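Manganese-dependent ADP-ribose/CDP-alcohol diphosphatase (Danio rerio, PDB 2NXF) probably hydrolyses ADP-ribose and CDP-alcohols such as CDP-choline at a two-metal centre of the calcineurin-like phosphoesterase type. Local coordinates at residues 265-270 and 285-290; 11-16 and 58-63; 294-299 and 309-314; 18-23 and 32-37. One frame throughout, in Å; residues are numbered along the deposited sequence. Where two conformers were deposited one is given.

How the contacts relate
Following the chain from its N terminus, strand 6-11 runs into 11-16, the first half of contact 2. Contact 4 comes next and pairs 18-23 with 32-37, leading into helix 35-49. It lies wholly within the longer loop that contact 2 closes when 58-63 returns to 11-16. Contact 1 follows in series and joins the loop after strand 258-263 to the loop after strand 279-282. Contact 3 is last and pairs the two strands of a hairpin. Contacts 1 and 2 share both zinc ions and a bridging water. Ile287 of contact 1 bonds to the backbone of Asp13 and of Tyr32, and the Arg313 side chain of contact 3 bonds to His267 O and to Thr289.

Contact 1: 265-270 and 285-290; sequences HDHDGG and GVIETP. With ZN (zinc ion), chain C; ZN (zinc ion), chain B.
His267 meets Gly285, Ile287 and Glu288. Its CB lies 3.4 Å from Glu288 OE1. CG is anti to the carbonyl carbon (chi1 -59°), which turns the ring toward 285-290. ND1 donates an almost straight hydrogen bond of 2.9 Å to Glu288 OE2. The acceptor lies in the ring plane, but the carboxylate stands nearly perpendicular to it, and ND1 approaches OE2 from above the carboxylate plane. CE1 lies 3.5 Å from Ile287 CG2, which covers one ring face in a CH-pi contact. At the tip, NE2 binds zinc at 2.2 Å. Two histidines with one residue between them, serving two zinc ions, mark the dimetal centre of a calcineurin-like phosphoesterase: His265 ND1 binds the second zinc ion, and one water bridges the pair. Glu288 is a second-shell residue that, with the zinc bond at NE2, sets the rotation of the ring, and it also forms a salt bridge with Arg31. Gly285 N donates to His267 O at 2.9 Å. A side chain at Gly285 would run into His267 CD2. Asp268 OD1 and Glu288 OE1 are like charges 4.1 Å apart. One water donates to both, a second more weakly to Asp268; Asp268 also pairs with Arg29.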
# COMPACT_ATOMS: atom_id res chain seq x y z
N HIS A 265 3.45 4.26 1.34
CA HIS A 265 4.42 4.27 2.46
C HIS A 265 5.52 5.31 2.33
O HIS A 265 5.73 6.09 3.26
CB HIS A 265 5.00 2.86 2.74
CG HIS A 265 5.72 2.72 4.05
ND1 HIS A 265 5.11 2.91 5.28
CD2 HIS A 265 6.98 2.31 4.33
CE1 HIS A 265 5.96 2.63 6.25
NE2 HIS A 265 7.12 2.28 5.70
N ASP A 266 6.24 5.32 1.21
CA ASP A 266 7.24 6.36 0.99
C ASP A 266 6.51 7.57 0.41
O ASP A 266 6.19 7.59 -0.79
CB ASP A 266 8.33 5.87 0.02
CG ASP A 266 9.41 6.90 -0.23
OD1 ASP A 266 9.28 8.07 0.21
OD2 ASP A 266 10.43 6.54 -0.87
N HIS A 267 6.23 8.56 1.26
CA HIS A 267 5.36 9.68 0.86
C HIS A 267 5.96 10.53 -0.25
O HIS A 267 5.25 11.28 -0.89
CB HIS A 267 5.05 10.59 2.06
CG HIS A 267 4.37 9.87 3.19
ND1 HIS A 267 4.45 10.31 4.50
CD2 HIS A 267 3.60 8.76 3.21
CE1 HIS A 267 3.76 9.49 5.27
NE2 HIS A 267 3.23 8.54 4.52
N ASP A 268 7.29 10.44 -0.44
CA ASP A 268 7.97 11.15 -1.52
C ASP A 268 7.69 10.54 -2.89
O ASP A 268 7.90 11.20 -3.93
CB ASP A 268 9.48 11.12 -1.30
CG ASP A 268 9.96 12.13 -0.26
OD1 ASP A 268 9.14 12.92 0.27
OD2 ASP A 268 11.18 12.17 -0.02
N GLY A 269 7.24 9.28 -2.90
CA GLY A 269 6.98 8.55 -4.15
C GLY A 269 8.25 8.10 -4.87
O GLY A 269 9.37 8.49 -4.50
N GLY A 270 8.07 7.29 -5.90
CA GLY A 270 9.19 6.82 -6.71
C GLY A 270 8.63 5.93 -7.79
O GLY A 270 7.46 5.55 -7.75
N GLY A 285 2.45 10.56 -1.22
CA GLY A 285 1.47 10.45 -0.13
C GLY A 285 0.66 11.72 0.05
O GLY A 285 1.20 12.84 0.06
N VAL A 286 -0.65 11.54 0.21
CA VAL A 286 -1.56 12.66 0.42
C VAL A 286 -1.19 13.45 1.67
O VAL A 286 -1.24 14.70 1.68
CB VAL A 286 -3.02 12.14 0.55
CG1 VAL A 286 -3.95 13.21 1.14
CG2 VAL A 286 -3.54 11.66 -0.82
N ILE A 287 -0.80 12.74 2.72
CA ILE A 287 -0.52 13.43 4.00
C ILE A 287 0.56 14.50 3.91
O ILE A 287 0.50 15.49 4.62
CB ILE A 287 -0.23 12.43 5.13
CG1 ILE A 287 -0.12 13.12 6.50
CG2 ILE A 287 1.02 11.58 4.84
CD1 ILE A 287 -1.41 13.82 6.95
N GLU A 288 1.56 14.31 3.03
CA GLU A 288 2.63 15.32 2.94
C GLU A 288 2.41 16.30 1.79
O GLU A 288 3.31 17.05 1.44
CB GLU A 288 4.00 14.65 2.88
CG GLU A 288 4.36 14.06 4.25
CD GLU A 288 5.66 13.31 4.30
OE1 GLU A 288 6.44 13.37 3.33
OE2 GLU A 288 5.90 12.65 5.34
N THR A 289 1.19 16.28 1.25
CA THR A 289 0.78 17.18 0.15
C THR A 289 0.04 18.43 0.70
O THR A 289 -1.01 18.27 1.34
CB THR A 289 -0.10 16.46 -0.83
OG1 THR A 289 0.55 15.24 -1.24
CG2 THR A 289 -0.38 17.35 -2.06
N PRO A 290 0.55 19.65 0.45
CA PRO A 290 -0.16 20.84 0.95
C PRO A 290 -1.43 21.12 0.15
O PRO A 290 -1.60 20.59 -0.94
CB PRO A 290 0.86 21.97 0.77
CG PRO A 290 1.71 21.53 -0.36
CD PRO A 290 1.81 20.02 -0.23
ZN ZN C . 3.17 3.75 6.03
ZN ZN B . 2.13 6.85 5.52
O HOH W 1 3.85 5.62 5.23
O HOH W 2 6.64 13.96 0.71
O HOH W 3 8.66 11.66 3.21

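Contact 2: 11-16 and 58-63; sequences IADVQY and LGDIID. With ZN (zinc ion), chain B; ZN (zinc ion), chain C; PO4 (phosphate ion), chain F.
Segments 11-16 and 58-63 are laced by backbone bonds, from Leu58 N to Ile11 O at one end to Asp63 N to Tyr16 O at the other, with a single bridge between Tyr16 and Ile62. Asp13 and Asp60 lie side by side and point the same way, their carboxylate planes 87° apart. Asp13 OD1 and Asp60 OD2 come within 2.9 Å because both bind the same zinc ion. Asp60 OD2 holds each of the two zinc ions at 2.2 Å, bridging them. This shared aspartate is characteristic of the metallophosphoesterase centre. At 2.0 Å, Gln15 OE1 binds the zinc ion held by Asp13. Gln15 NE2 gives a nearly straight bond of 3.0 Å to Asp63 OD1, close to the amide plane. That bond, with a weak one from NE2 to phosphate O3, is consistent with the amide being held with OE1 toward the metal. The phosphate ion, probably from the crystallisation liquor, binds both metals through O3 and O4. Asp13 also bonds to His265, Asp60 to His97 and Asp63 to His65. Both segments leave parallel strands, 6-11 and 54-57. Tyr16 and Ile61 pack on helix 72-84, Val14 and Tyr16 on helix 35-49, and Gln15 and Asp63 on helix 96-101.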
# COMPACT_ATOMS: atom_id res chain seq x y z
N ILE A 11 -4.90 6.03 -4.66
CA ILE A 11 -4.50 7.09 -3.71
C ILE A 11 -3.73 6.41 -2.58
O ILE A 11 -3.95 5.23 -2.31
CB ILE A 11 -5.74 7.87 -3.20
CG1 ILE A 11 -5.33 9.25 -2.63
CG2 ILE A 11 -6.58 7.02 -2.22
CD1 ILE A 11 -6.53 10.23 -2.46
N ALA A 12 -2.81 7.15 -1.96
CA ALA A 12 -1.98 6.57 -0.88
C ALA A 12 -1.86 7.53 0.29
O ALA A 12 -1.76 8.74 0.10
CB ALA A 12 -0.59 6.25 -1.41
N ASP A 13 -1.85 6.95 1.49
CA ASP A 13 -1.35 7.65 2.70
C ASP A 13 -2.14 8.93 2.97
O ASP A 13 -1.55 10.01 3.17
CB ASP A 13 0.17 7.91 2.62
CG ASP A 13 0.97 6.60 2.63
OD1 ASP A 13 1.40 6.19 3.70
OD2 ASP A 13 1.09 5.95 1.58
N VAL A 14 -3.47 8.81 2.97
CA VAL A 14 -4.35 9.93 3.35
C VAL A 14 -3.98 10.38 4.79
O VAL A 14 -3.73 11.56 5.05
CB VAL A 14 -5.84 9.54 3.24
CG1 VAL A 14 -6.75 10.67 3.76
CG2 VAL A 14 -6.21 9.17 1.79
N GLN A 15 -3.92 9.41 5.70
CA GLN A 15 -3.46 9.64 7.08
C GLN A 15 -4.20 10.78 7.78
O GLN A 15 -3.60 11.60 8.47
CB GLN A 15 -1.93 9.83 7.15
CG GLN A 15 -1.26 8.54 7.57
CD GLN A 15 0.22 8.49 7.30
OE1 GLN A 15 0.67 7.98 6.26
NE2 GLN A 15 1.00 9.01 8.24
N TYR A 16 -5.52 10.79 7.58
CA TYR A 16 -6.38 11.83 8.17
C TYR A 16 -6.32 11.80 9.70
O TYR A 16 -6.23 10.74 10.30
CB TYR A 16 -7.84 11.63 7.72
CG TYR A 16 -8.77 12.54 8.46
CD1 TYR A 16 -8.78 13.92 8.19
CD2 TYR A 16 -9.59 12.06 9.48
CE1 TYR A 16 -9.62 14.77 8.89
CE2 TYR A 16 -10.42 12.91 10.19
CZ TYR A 16 -10.43 14.27 9.89
OH TYR A 16 -11.23 15.14 10.59
N LEU A 58 -3.95 2.71 -0.86
CA LEU A 58 -2.74 1.96 -0.55
C LEU A 58 -2.37 1.95 0.95
O LEU A 58 -1.27 1.50 1.32
CB LEU A 58 -1.57 2.51 -1.39
CG LEU A 58 -1.41 1.94 -2.83
CD1 LEU A 58 -1.07 0.44 -2.78
CD2 LEU A 58 -2.63 2.17 -3.64
N GLY A 59 -3.28 2.39 1.81
CA GLY A 59 -3.08 2.22 3.26
C GLY A 59 -2.69 3.52 3.94
O GLY A 59 -2.52 4.56 3.28
N ASP A 60 -2.50 3.42 5.26
CA ASP A 60 -2.33 4.58 6.13
C ASP A 60 -3.46 5.57 5.87
O ASP A 60 -3.19 6.76 5.69
CB ASP A 60 -0.98 5.27 5.89
CG ASP A 60 0.20 4.48 6.46
OD1 ASP A 60 0.01 3.40 7.07
OD2 ASP A 60 1.34 4.91 6.25
N ILE A 61 -4.71 5.09 5.85
CA ILE A 61 -5.85 5.98 5.55
C ILE A 61 -6.16 6.93 6.72
O ILE A 61 -6.67 8.03 6.51
CB ILE A 61 -7.08 5.19 5.09
CG1 ILE A 61 -8.01 6.10 4.26
CG2 ILE A 61 -7.75 4.48 6.28
CD1 ILE A 61 -9.25 5.39 3.72
N ILE A 62 -5.86 6.51 7.96
CA ILE A 62 -5.95 7.44 9.09
C ILE A 62 -4.66 7.38 9.88
O ILE A 62 -4.02 6.34 9.91
CB ILE A 62 -7.15 7.14 10.04
CG1 ILE A 62 -7.09 5.72 10.61
CG2 ILE A 62 -8.51 7.41 9.33
CD1 ILE A 62 -7.97 5.56 11.87
N ASP A 63 -4.28 8.48 10.52
CA ASP A 63 -2.98 8.52 11.21
C ASP A 63 -3.02 7.81 12.55
O ASP A 63 -4.06 7.81 13.23
CB ASP A 63 -2.54 9.97 11.42
CG ASP A 63 -1.06 10.07 11.70
OD1 ASP A 63 -0.26 10.00 10.74
OD2 ASP A 63 -0.69 10.18 12.87
ZN ZN B . 2.13 6.85 5.52
ZN ZN C . 3.17 3.75 6.03
P PO4 F . 4.48 6.70 7.86
O1 PO4 F . 5.72 7.13 7.11
O2 PO4 F . 4.58 7.16 9.30
O3 PO4 F . 3.23 7.38 7.33
O4 PO4 F . 4.28 5.21 7.76
O HOH W 4 -4.72 6.10 2.42
O HOH W 1 3.85 5.62 5.23

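Contact 3: 294-299 and 309-314; sequences HAFATA and KGRGRV
Arg311 lies over a face of the Phe296 ring, with the guanidinium and ring planes 34° apart. CD makes a CH-pi contact, 4.0 Å from the Phe296 centroid. Phe296 CE1 sits over the centre of the guanidinium, 3.4 Å above its plane. A bend at chi2 (68°) folds the arginine back across the ring. From there NH1 donates to Thr298 OG1 at 3.0 Å, with the oxygen tilted from the guanidinium plane. NH2 pairs with Glu50 and bonds Gln46; Thr298 OG1 bonds Glu50 as well, so this carboxylate ties both side chains to the region of helix 35-49. With an alanine in place of Arg311, this face of the Phe296 ring would probably lose its cover, and Glu50 would lose its charged mate. Trp47 meets the same ring at about a right angle. At the type II' turn from Arg311 to Val314, Val314 CG2 packs on Ala295 CB at 4.1 Å. Arg313 N donates to His294 O at 2.8 Å, almost straight. Thr298 and Lys309 form an antiparallel hydrogen-bonded pair, with Thr298 N 3.0 Å from Lys309 O. Strands 295-301 and 305-312 form a beta hairpin in the six-stranded mixed sheet, with strand 295-301 next to strand 6-11.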
# COMPACT_ATOMS: atom_id res chain seq x y z
N HIS A 294 -1.67 18.34 -4.88
CA HIS A 294 -2.55 17.17 -4.86
C HIS A 294 -1.68 15.94 -4.95
O HIS A 294 -0.49 16.04 -5.20
CB HIS A 294 -3.51 17.15 -6.05
CG HIS A 294 -4.91 16.75 -5.70
ND1 HIS A 294 -5.20 15.75 -4.80
CD2 HIS A 294 -6.11 17.22 -6.14
CE1 HIS A 294 -6.51 15.62 -4.69
NE2 HIS A 294 -7.08 16.49 -5.50
N ALA A 295 -2.29 14.78 -4.71
CA ALA A 295 -1.63 13.48 -4.94
C ALA A 295 -2.64 12.36 -5.06
O ALA A 295 -3.05 11.77 -4.06
CB ALA A 295 -0.63 13.16 -3.81
N PHE A 296 -3.05 12.07 -6.28
CA PHE A 296 -3.83 10.88 -6.53
C PHE A 296 -3.74 10.59 -8.02
O PHE A 296 -3.12 11.35 -8.78
CB PHE A 296 -5.30 11.02 -6.06
CG PHE A 296 -6.17 11.83 -7.00
CD1 PHE A 296 -7.07 11.20 -7.88
CD2 PHE A 296 -6.13 13.22 -6.98
CE1 PHE A 296 -7.88 11.96 -8.75
CE2 PHE A 296 -6.96 13.99 -7.84
CZ PHE A 296 -7.82 13.36 -8.73
N ALA A 297 -4.31 9.47 -8.44
CA ALA A 297 -4.29 9.15 -9.86
C ALA A 297 -5.55 8.39 -10.28
O ALA A 297 -6.32 7.90 -9.42
CB ALA A 297 -3.04 8.33 -10.17
N THR A 298 -5.69 8.24 -11.58
CA THR A 298 -6.65 7.32 -12.17
C THR A 298 -5.88 6.48 -13.18
O THR A 298 -5.12 7.02 -13.98
CB THR A 298 -7.79 8.06 -12.87
OG1 THR A 298 -8.39 8.98 -11.95
CG2 THR A 298 -8.85 7.06 -13.37
N ALA A 299 -6.09 5.17 -13.13
CA ALA A 299 -5.40 4.27 -14.05
C ALA A 299 -6.39 3.70 -15.05
O ALA A 299 -7.52 3.36 -14.70
CB ALA A 299 -4.70 3.15 -13.28
N LYS A 309 -2.99 8.54 -15.01
CA LYS A 309 -3.11 9.99 -15.04
C LYS A 309 -3.02 10.52 -13.62
O LYS A 309 -3.92 10.28 -12.79
CB LYS A 309 -4.44 10.40 -15.68
CG LYS A 309 -4.65 9.93 -17.14
CD LYS A 309 -3.64 10.53 -18.11
CE LYS A 309 -3.91 12.00 -18.33
NZ LYS A 309 -2.98 12.61 -19.32
N GLY A 310 -1.90 11.17 -13.31
CA GLY A 310 -1.64 11.66 -11.96
C GLY A 310 -1.99 13.12 -11.85
O GLY A 310 -2.04 13.83 -12.87
N ARG A 311 -2.26 13.55 -10.62
CA ARG A 311 -2.51 14.95 -10.30
C ARG A 311 -1.50 15.44 -9.29
O ARG A 311 -1.10 14.71 -8.39
CB ARG A 311 -3.90 15.13 -9.69
CG ARG A 311 -5.04 15.11 -10.67
CD ARG A 311 -5.30 13.75 -11.32
NE ARG A 311 -6.70 13.68 -11.72
CZ ARG A 311 -7.34 12.57 -12.05
NH1 ARG A 311 -6.70 11.41 -12.09
NH2 ARG A 311 -8.63 12.63 -12.34
N GLY A 312 -1.12 16.71 -9.45
CA GLY A 312 -0.28 17.39 -8.48
C GLY A 312 1.10 16.77 -8.42
O GLY A 312 1.86 16.85 -9.39
N ARG A 313 1.41 16.15 -7.28
CA ARG A 313 2.72 15.53 -7.06
C ARG A 313 2.92 14.22 -7.82
O ARG A 313 4.06 13.75 -7.94
CB ARG A 313 2.96 15.31 -5.56
CG ARG A 313 2.91 16.62 -4.78
CD ARG A 313 3.13 16.39 -3.30
NE ARG A 313 4.33 15.61 -3.04
CZ ARG A 313 4.41 14.57 -2.21
NH1 ARG A 313 3.36 14.15 -1.50
NH2 ARG A 313 5.58 13.96 -2.08
N VAL A 314 1.82 13.62 -8.30
CA VAL A 314 1.91 12.33 -9.02
C VAL A 314 2.02 12.57 -10.53
O VAL A 314 1.12 13.14 -11.15
CB VAL A 314 0.68 11.45 -8.77
CG1 VAL A 314 0.83 10.10 -9.54
CG2 VAL A 314 0.45 11.22 -7.28

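Contact 4: 18-23 and 32-37; sequences DIEDGE and YYRGSA
Chi1 of -65° puts Tyr33 CG anti to its carbonyl carbon and carries the ring to 18-23, while Ile19, with CG1 between the backbone N and the carbonyl carbon (chi1 62°), reaches over it. Ile19 CD1 covers one face of that ring, 3.8 Å from the centroid in a CH-pi contact. Glu20 O approaches the ring edge, 3.3 Å from Tyr33 CD2. Gly22 N lies near Tyr33 CE2, where a side chain on Gly22 would be tight. The Tyr33 hydroxyl shares a water with Glu23 O. Replacing Tyr33 by an alanine would probably leave Ile19 without the ring it packs on and open a gap beside Glu20 O and Gly22. Arg34 NE gives Asp18 OD1 a nearly straight bond of 2.7 Å, the hydrogen-bonded part of a salt bridge. The Asp18 oxygen lies close to the guanidinium plane. Ile19 C sits over the guanidinium centre. One water links Ile19 O, Asp21 OD1 and Arg34 N, and another joins Asp21 OD1 to Gly35 N. Asp21 also pairs with Arg30. The loop is thus fastened near the N-terminal end of helix 35-49 by charge, water and one aromatic face.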
# COMPACT_ATOMS: atom_id res chain seq x y z
N ASP A 18 -7.98 14.71 12.96
CA ASP A 18 -8.54 16.02 13.28
C ASP A 18 -7.62 16.74 14.27
O ASP A 18 -7.98 16.98 15.44
CB ASP A 18 -9.97 15.87 13.85
CG ASP A 18 -10.67 17.21 14.03
OD1 ASP A 18 -10.21 18.24 13.48
OD2 ASP A 18 -11.70 17.24 14.76
N ILE A 19 -6.42 17.06 13.79
CA ILE A 19 -5.38 17.68 14.63
C ILE A 19 -4.62 18.71 13.80
O ILE A 19 -4.70 18.71 12.57
CB ILE A 19 -4.37 16.64 15.18
CG1 ILE A 19 -3.60 15.94 14.03
CG2 ILE A 19 -5.05 15.59 16.07
CD1 ILE A 19 -2.74 14.73 14.46
N GLU A 20 -3.90 19.60 14.46
CA GLU A 20 -3.14 20.62 13.74
C GLU A 20 -2.01 19.97 12.92
O GLU A 20 -1.56 18.85 13.20
CB GLU A 20 -2.61 21.71 14.68
CG GLU A 20 -3.68 22.78 15.02
CD GLU A 20 -3.23 23.79 16.07
OE1 GLU A 20 -2.69 23.39 17.13
OE2 GLU A 20 -3.46 25.01 15.85
N ASP A 21 -1.59 20.67 11.87
CA ASP A 21 -0.47 20.21 11.05
C ASP A 21 0.75 19.87 11.90
O ASP A 21 1.04 20.55 12.90
CB ASP A 21 -0.07 21.26 10.02
CG ASP A 21 -1.11 21.45 8.93
OD1 ASP A 21 -2.07 20.65 8.82
OD2 ASP A 21 -0.94 22.41 8.15
N GLY A 22 1.45 18.82 11.49
CA GLY A 22 2.68 18.41 12.15
C GLY A 22 3.82 18.27 11.15
O GLY A 22 3.79 18.85 10.06
N GLU A 23 4.83 17.52 11.54
CA GLU A 23 5.98 17.26 10.69
C GLU A 23 6.35 15.80 10.80
O GLU A 23 5.83 15.08 11.66
CB GLU A 23 7.16 18.13 11.11
CG GLU A 23 7.00 19.61 10.79
CD GLU A 23 8.07 20.46 11.41
OE1 GLU A 23 8.74 21.20 10.67
OE2 GLU A 23 8.24 20.40 12.65
N TYR A 32 -0.18 17.31 6.74
CA TYR A 32 -1.36 18.16 6.64
C TYR A 32 -2.58 17.31 7.01
O TYR A 32 -3.34 16.89 6.15
CB TYR A 32 -1.47 18.67 5.20
CG TYR A 32 -0.30 19.54 4.80
CD1 TYR A 32 -0.30 20.89 5.10
CD2 TYR A 32 0.80 19.00 4.13
CE1 TYR A 32 0.77 21.71 4.73
CE2 TYR A 32 1.89 19.81 3.75
CZ TYR A 32 1.86 21.15 4.06
OH TYR A 32 2.91 21.97 3.71
N TYR A 33 -2.74 17.05 8.31
CA TYR A 33 -3.68 16.03 8.79
C TYR A 33 -5.13 16.33 8.41
O TYR A 33 -5.85 15.45 7.90
CB TYR A 33 -3.54 15.84 10.32
CG TYR A 33 -2.18 15.29 10.73
CD1 TYR A 33 -1.86 13.92 10.49
CD2 TYR A 33 -1.23 16.10 11.34
CE1 TYR A 33 -0.62 13.40 10.84
CE2 TYR A 33 0.02 15.56 11.71
CZ TYR A 33 0.30 14.23 11.44
OH TYR A 33 1.53 13.70 11.78
N ARG A 34 -5.58 17.55 8.66
CA ARG A 34 -6.97 17.90 8.33
C ARG A 34 -7.18 18.05 6.82
O ARG A 34 -8.22 17.63 6.30
CB ARG A 34 -7.42 19.16 9.06
CG ARG A 34 -7.58 18.93 10.56
CD ARG A 34 -8.18 20.18 11.20
NE ARG A 34 -8.33 19.99 12.64
CZ ARG A 34 -7.67 20.67 13.58
NH1 ARG A 34 -6.81 21.63 13.24
NH2 ARG A 34 -7.89 20.40 14.86
N GLY A 35 -6.19 18.64 6.14
CA GLY A 35 -6.28 18.88 4.69
C GLY A 35 -6.40 17.61 3.87
O GLY A 35 -6.92 17.63 2.75
N SER A 36 -5.93 16.50 4.44
CA SER A 36 -5.99 15.22 3.73
C SER A 36 -7.42 14.86 3.35
O SER A 36 -7.64 14.29 2.28
CB SER A 36 -5.38 14.10 4.57
OG SER A 36 -6.13 13.88 5.73
N ALA A 37 -8.38 15.20 4.20
CA ALA A 37 -9.79 14.88 3.90
C ALA A 37 -10.32 15.73 2.74
O ALA A 37 -11.19 15.27 1.99
CB ALA A 37 -10.65 15.04 5.14
O HOH W 5 -4.17 19.62 10.08
O HOH W 6 -4.06 20.41 6.87
O HOH W 7 3.19 15.20 13.21